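Local coordinates for protein reducing end xylose-releasing exo-oligoxylanase (Paenibacillus barengoltzii G22, PDB 5YXT) that probably releases xylose from the reducing end of xylo-oligosaccharides, as a glycoside hydrolase of family 8, at residues K2-R14 with D272-E284. Numbering follows the deposited sequence.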
loop_
_atom_site.group_PDB
_atom_site.type_symbol
_atom_site.label_atom_id
_atom_site.label_comp_id
_atom_site.label_asym_id
_atom_site.label_seq_id
_atom_site.Cartn_x
_atom_site.Cartn_y
_atom_site.Cartn_z
ATOM N N LYS C 2 -14.031 18.075 2.972
ATOM C CA LYS C 2 -15.245 17.378 3.391
ATOM C C LYS C 2 -14.960 15.982 3.926
ATOM O O LYS C 2 -15.826 15.390 4.583
ATOM C CB LYS C 2 -16.229 17.292 2.225
ATOM C CG LYS C 2 -16.768 18.642 1.779
ATOM C CD LYS C 2 -17.708 18.513 0.585
ATOM C CE LYS C 2 -17.033 17.823 -0.580
ATOM N NZ LYS C 2 -17.870 17.945 -1.807
ATOM N N GLU C 3 -13.771 15.449 3.661
ATOM C CA GLU C 3 -13.393 14.156 4.217
ATOM C C GLU C 3 -13.283 14.209 5.740
ATOM O O GLU C 3 -13.467 13.188 6.414
ATOM C CB GLU C 3 -12.071 13.702 3.595
ATOM C CG GLU C 3 -11.680 12.305 3.999
ATOM C CD GLU C 3 -10.306 11.907 3.525
ATOM O OE1 GLU C 3 -10.179 11.462 2.364
ATOM O OE2 GLU C 3 -9.353 12.028 4.322
ATOM N N HIS C 4 -12.999 15.385 6.296
ATOM C CA HIS C 4 -12.710 15.543 7.715
ATOM C C HIS C 4 -13.803 16.281 8.469
ATOM O O HIS C 4 -13.664 16.510 9.677
ATOM C CB HIS C 4 -11.375 16.281 7.880
ATOM C CG HIS C 4 -10.350 15.888 6.864
ATOM N ND1 HIS C 4 -9.693 14.679 6.908
ATOM C CD2 HIS C 4 -9.883 16.530 5.767
ATOM C CE1 HIS C 4 -8.859 14.594 5.887
ATOM N NE2 HIS C 4 -8.947 15.708 5.185
ATOM N N GLN C 5 -14.870 16.675 7.790
ATOM C CA GLN C 5 -15.969 17.412 8.390
ATOM C C GLN C 5 -17.246 16.624 8.197
ATOM O O GLN C 5 -17.470 16.043 7.126
ATOM C CB GLN C 5 -16.196 18.790 7.774
ATOM C CG GLN C 5 -15.006 19.536 7.277
ATOM C CD GLN C 5 -15.440 20.717 6.428
ATOM O OE1 GLN C 5 -15.720 21.793 6.947
ATOM N NE2 GLN C 5 -15.520 20.509 5.120
ATOM N N GLY C 6 -18.084 16.631 9.225
ATOM C CA GLY C 6 -19.347 15.930 9.141
ATOM C C GLY C 6 -20.302 16.707 8.265
ATOM O O GLY C 6 -20.461 17.924 8.418
ATOM N N ALA C 7 -20.933 16.006 7.331
ATOM C CA ALA C 7 -21.928 16.619 6.459
ATOM C C ALA C 7 -23.095 17.212 7.234
ATOM O O ALA C 7 -23.754 18.135 6.741
ATOM C CB ALA C 7 -22.437 15.578 5.460
ATOM N N TYR C 8 -23.371 16.706 8.432
ATOM C CA TYR C 8 -24.415 17.313 9.246
ATOM C C TYR C 8 -24.128 18.790 9.496
ATOM O O TYR C 8 -25.025 19.633 9.398
ATOM C CB TYR C 8 -24.548 16.583 10.574
ATOM C CG TYR C 8 -25.408 17.366 11.518
ATOM C CD1 TYR C 8 -26.774 17.470 11.300
ATOM C CD2 TYR C 8 -24.852 18.056 12.604
ATOM C CE1 TYR C 8 -27.572 18.208 12.145
ATOM C CE2 TYR C 8 -25.646 18.791 13.453
ATOM C CZ TYR C 8 -27.006 18.864 13.214
ATOM O OH TYR C 8 -27.812 19.592 14.053
ATOM N N CYS C 9 -22.883 19.117 9.837
ATOM C CA CYS C 9 -22.550 20.492 10.204
ATOM C C CYS C 9 -22.472 21.410 8.995
ATOM O O CYS C 9 -22.718 22.612 9.120
ATOM C CB CYS C 9 -21.225 20.531 10.947
ATOM S SG CYS C 9 -21.292 19.713 12.509
ATOM N N THR C 10 -22.098 20.883 7.837
ATOM C CA THR C 10 -21.893 21.715 6.658
ATOM C C THR C 10 -23.068 21.704 5.697
ATOM O O THR C 10 -23.260 22.675 4.962
ATOM C CB THR C 10 -20.657 21.256 5.887
ATOM O OG1 THR C 10 -20.858 19.908 5.432
ATOM C CG2 THR C 10 -19.406 21.335 6.759
ATOM N N GLY C 11 -23.847 20.629 5.675
ATOM C CA GLY C 11 -24.849 20.458 4.648
ATOM C C GLY C 11 -24.298 20.107 3.285
ATOM O O GLY C 11 -25.039 20.164 2.304
ATOM N N THR C 12 -23.021 19.761 3.186
ATOM C CA THR C 12 -22.412 19.406 1.915
ATOM C C THR C 12 -21.859 17.993 1.989
ATOM O O THR C 12 -21.371 17.552 3.035
ATOM C CB THR C 12 -21.289 20.383 1.524
ATOM O OG1 THR C 12 -20.187 20.242 2.430
ATOM C CG2 THR C 12 -21.807 21.827 1.555
ATOM N N TYR C 13 -21.931 17.299 0.860
ATOM C CA TYR C 13 -21.656 15.874 0.796
ATOM C C TYR C 13 -20.595 15.584 -0.248
ATOM O O TYR C 13 -20.586 16.180 -1.327
ATOM C CB TYR C 13 -22.939 15.098 0.486
ATOM C CG TYR C 13 -23.951 15.257 1.588
ATOM C CD1 TYR C 13 -24.756 16.395 1.670
ATOM C CD2 TYR C 13 -24.074 14.293 2.570
ATOM C CE1 TYR C 13 -25.664 16.551 2.698
ATOM C CE2 TYR C 13 -24.978 14.431 3.583
ATOM C CZ TYR C 13 -25.768 15.557 3.651
ATOM O OH TYR C 13 -26.660 15.665 4.688
ATOM N N ARG C 14 -19.707 14.660 0.093
ATOM C CA ARG C 14 -18.685 14.189 -0.829
ATOM C C ARG C 14 -19.314 13.293 -1.892
ATOM O O ARG C 14 -20.096 12.394 -1.573
ATOM C CB ARG C 14 -17.623 13.433 -0.029
ATOM C CG ARG C 14 -16.360 13.013 -0.747
ATOM C CD ARG C 14 -15.155 12.936 0.237
ATOM N NE ARG C 14 -15.303 11.909 1.270
ATOM C CZ ARG C 14 -15.818 12.130 2.473
ATOM N NH1 ARG C 14 -16.226 13.345 2.783
ATOM N NH2 ARG C 14 -15.928 11.145 3.372
ATOM N N ASP C 272 -21.431 7.056 9.138
ATOM C CA ASP C 272 -21.254 7.887 10.327
ATOM C C ASP C 272 -20.086 8.846 10.155
ATOM O O ASP C 272 -20.189 10.029 10.502
ATOM C CB ASP C 272 -21.041 7.016 11.564
ATOM C CG ASP C 272 -21.012 7.829 12.857
ATOM O OD1 ASP C 272 -21.788 8.800 12.994
ATOM O OD2 ASP C 272 -20.200 7.506 13.744
ATOM N N TRP C 273 -18.962 8.351 9.625
ATOM C CA TRP C 273 -17.814 9.225 9.442
ATOM C C TRP C 273 -18.150 10.357 8.482
ATOM O O TRP C 273 -17.835 11.523 8.751
ATOM C CB TRP C 273 -16.589 8.463 8.945
ATOM C CG TRP C 273 -15.449 9.435 8.811
ATOM C CD1 TRP C 273 -14.991 10.020 7.661
ATOM C CD2 TRP C 273 -14.687 10.004 9.878
ATOM N NE1 TRP C 273 -13.969 10.898 7.949
ATOM C CE2 TRP C 273 -13.766 10.908 9.303
ATOM C CE3 TRP C 273 -14.686 9.832 11.264
ATOM C CZ2 TRP C 273 -12.856 11.632 10.069
ATOM C CZ3 TRP C 273 -13.776 10.558 12.026
ATOM C CH2 TRP C 273 -12.875 11.442 11.423
ATOM N N GLU C 274 -18.798 10.040 7.356
ATOM C CA GLU C 274 -19.153 11.096 6.414
ATOM C C GLU C 274 -20.124 12.095 7.036
ATOM O O GLU C 274 -19.981 13.303 6.832
ATOM C CB GLU C 274 -19.743 10.509 5.124
ATOM C CG GLU C 274 -20.481 11.526 4.223
ATOM C CD GLU C 274 -19.561 12.551 3.524
ATOM O OE1 GLU C 274 -18.372 12.699 3.898
ATOM O OE2 GLU C 274 -20.044 13.233 2.588
ATOM N N TRP C 275 -21.108 11.617 7.806
ATOM C CA TRP C 275 -22.137 12.517 8.329
ATOM C C TRP C 275 -21.666 13.309 9.537
ATOM O O TRP C 275 -22.102 14.452 9.723
ATOM C CB TRP C 275 -23.397 11.748 8.737
ATOM C CG TRP C 275 -24.325 11.403 7.606
ATOM C CD1 TRP C 275 -24.096 11.573 6.272
ATOM C CD2 TRP C 275 -25.616 10.811 7.723
ATOM N NE1 TRP C 275 -25.172 11.122 5.551
ATOM C CE2 TRP C 275 -26.117 10.643 6.422
ATOM C CE3 TRP C 275 -26.395 10.393 8.807
ATOM C CZ2 TRP C 275 -27.370 10.083 6.175
ATOM C CZ3 TRP C 275 -27.637 9.842 8.563
ATOM C CH2 TRP C 275 -28.115 9.694 7.261
ATOM N N PHE C 276 -20.811 12.729 10.376
ATOM C CA PHE C 276 -20.475 13.351 11.649
ATOM C C PHE C 276 -18.989 13.424 11.941
ATOM O O PHE C 276 -18.601 14.239 12.782
ATOM C CB PHE C 276 -21.193 12.627 12.801
ATOM C CG PHE C 276 -22.663 12.913 12.828
ATOM C CD1 PHE C 276 -23.138 14.094 13.385
ATOM C CD2 PHE C 276 -23.556 12.053 12.232
ATOM C CE1 PHE C 276 -24.485 14.389 13.380
ATOM C CE2 PHE C 276 -24.912 12.337 12.227
ATOM C CZ PHE C 276 -25.372 13.502 12.797
ATOM N N ALA C 277 -18.156 12.620 11.281
ATOM C CA ALA C 277 -16.701 12.663 11.434
ATOM C C ALA C 277 -16.310 12.742 12.910
ATOM O O ALA C 277 -15.456 13.534 13.315
ATOM C CB ALA C 277 -16.101 13.817 10.625
ATOM N N ALA C 278 -16.946 11.888 13.713
ATOM C CA ALA C 278 -16.940 12.011 15.168
ATOM C C ALA C 278 -15.893 11.155 15.862
ATOM O O ALA C 278 -15.443 11.515 16.951
ATOM C CB ALA C 278 -18.309 11.630 15.738
ATOM N N ASP C 279 -15.517 10.018 15.293
ATOM C CA ASP C 279 -14.636 9.071 15.971
ATOM C C ASP C 279 -13.572 8.621 14.990
ATOM O O ASP C 279 -13.853 7.807 14.094
ATOM C CB ASP C 279 -15.421 7.883 16.516
ATOM C CG ASP C 279 -14.549 6.907 17.287
ATOM O OD1 ASP C 279 -13.340 7.176 17.469
ATOM O OD2 ASP C 279 -15.085 5.872 17.722
ATOM N N PRO C 280 -12.348 9.125 15.121
ATOM C CA PRO C 280 -11.280 8.750 14.175
ATOM C C PRO C 280 -10.960 7.262 14.177
ATOM O O PRO C 280 -10.429 6.753 13.185
ATOM C CB PRO C 280 -10.079 9.582 14.649
ATOM C CG PRO C 280 -10.653 10.646 15.548
ATOM C CD PRO C 280 -11.890 10.071 16.152
ATOM N N TRP C 281 -11.295 6.547 15.249
ATOM C CA TRP C 281 -11.119 5.101 15.266
ATOM C C TRP C 281 -11.825 4.435 14.096
ATOM O O TRP C 281 -11.348 3.418 13.586
ATOM C CB TRP C 281 -11.637 4.534 16.586
ATOM C CG TRP C 281 -11.679 3.043 16.624
ATOM C CD1 TRP C 281 -10.687 2.203 17.048
ATOM C CD2 TRP C 281 -12.775 2.207 16.236
ATOM N NE1 TRP C 281 -11.093 0.896 16.927
ATOM C CE2 TRP C 281 -12.373 0.871 16.437
ATOM C CE3 TRP C 281 -14.049 2.460 15.722
ATOM C CZ2 TRP C 281 -13.206 -0.214 16.158
ATOM C CZ3 TRP C 281 -14.882 1.378 15.443
ATOM C CH2 TRP C 281 -14.450 0.057 15.659
ATOM N N GLN C 282 -12.958 4.994 13.658
ATOM C CA GLN C 282 -13.691 4.407 12.539
ATOM C C GLN C 282 -12.815 4.268 11.295
ATOM O O GLN C 282 -12.921 3.273 10.570
ATOM C CB GLN C 282 -14.941 5.239 12.237
ATOM C CG GLN C 282 -15.897 5.292 13.425
ATOM C CD GLN C 282 -17.112 6.150 13.174
ATOM O OE1 GLN C 282 -17.125 6.989 12.272
ATOM N NE2 GLN C 282 -18.151 5.944 13.978
ATOM N N ARG C 283 -11.949 5.251 11.025
ATOM C CA ARG C 283 -11.061 5.136 9.865
ATOM C C ARG C 283 -10.086 3.978 10.023
ATOM O O ARG C 283 -9.818 3.250 9.060
ATOM C CB ARG C 283 -10.321 6.460 9.635
ATOM C CG ARG C 283 -11.241 7.631 9.896
ATOM C CD ARG C 283 -10.717 8.988 9.415
ATOM N NE ARG C 283 -10.098 8.944 8.099
ATOM C CZ ARG C 283 -10.777 9.110 6.985
ATOM N NH1 ARG C 283 -12.063 9.303 7.106
ATOM N NH2 ARG C 283 -10.193 9.103 5.794
ATOM N N GLU C 284 -9.573 3.772 11.236
ATOM C CA GLU C 284 -8.689 2.638 11.467
ATOM C C GLU C 284 -9.427 1.313 11.285
ATOM O O GLU C 284 -8.887 0.375 10.687
ATOM C CB GLU C 284 -8.076 2.724 12.862
ATOM C CG GLU C 284 -6.891 3.666 12.948
ATOM C CD GLU C 284 -5.664 2.991 13.533
ATOM O OE1 GLU C 284 -5.233 1.953 12.975
ATOM O OE2 GLU C 284 -5.129 3.498 14.545
HETATM O O HOH W 1 -16.343 13.031 6.769
HETATM O O HOH W 2 -13.538 15.762 12.422
HETATM O O HOH W 3 -19.415 15.655 3.945
HETATM O O HOH W 4 -21.216 11.802 0.761
#
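Ala7 and Tyr8 begin helix 7-10 directly against the C-terminal end of helix 263-276, a worked example of one helix start satisfying carbonyls near the C-terminal end of another helix. Ala7 N donates to Glu274 O (2.9 Å) and Tyr8 N to Trp275 O (2.9 Å), both nearly straight. Gly6, at the N-cap, lies so close to Trp275 O that a CB there would clash. Beyond the backbone, Tyr8 CB and CG approach Phe276 CE1, the two rings near-parallel, 26° apart but slid so that they barely overlap.

Arg14 reaches back to the same helix end. Its CB rests 3.6 Å from Glu274 OE2; with CG anti to the backbone N (chi1 -172°) and a bend at chi3, the chain brings NE to 4.1 Å from Glu274 OE1, turns CZ to the same oxygen and places NH1 2.5 Å from it in a salt bridge. NH2 also lies near it and makes a weak hydrogen bond to Leu330 O, while Glu3 CA sits over one guanidinium face. The guanidinium and carboxylate planes stand 83° apart, so this is no flat two-pronged pairing; instead Glu274 OE2 takes Arg14 N at 2.9 Å. Losing the carboxylate to an alanine here is likely to leave the buried Arg14 guanidinium without this countercharge and Arg14 N without its acceptor.

Further along, Trp273 NE1 donates to Glu3 O (2.8 Å), nearly in line with the C=O but through a bent bond, while Glu3 OE2 and Arg283 NH2 attract by charge alone. Together these contacts lay the N-terminal segment across the C-terminal end of helix 263-276, consistent with the (alpha/alpha)6 fold of family 8 glycoside hydrolases.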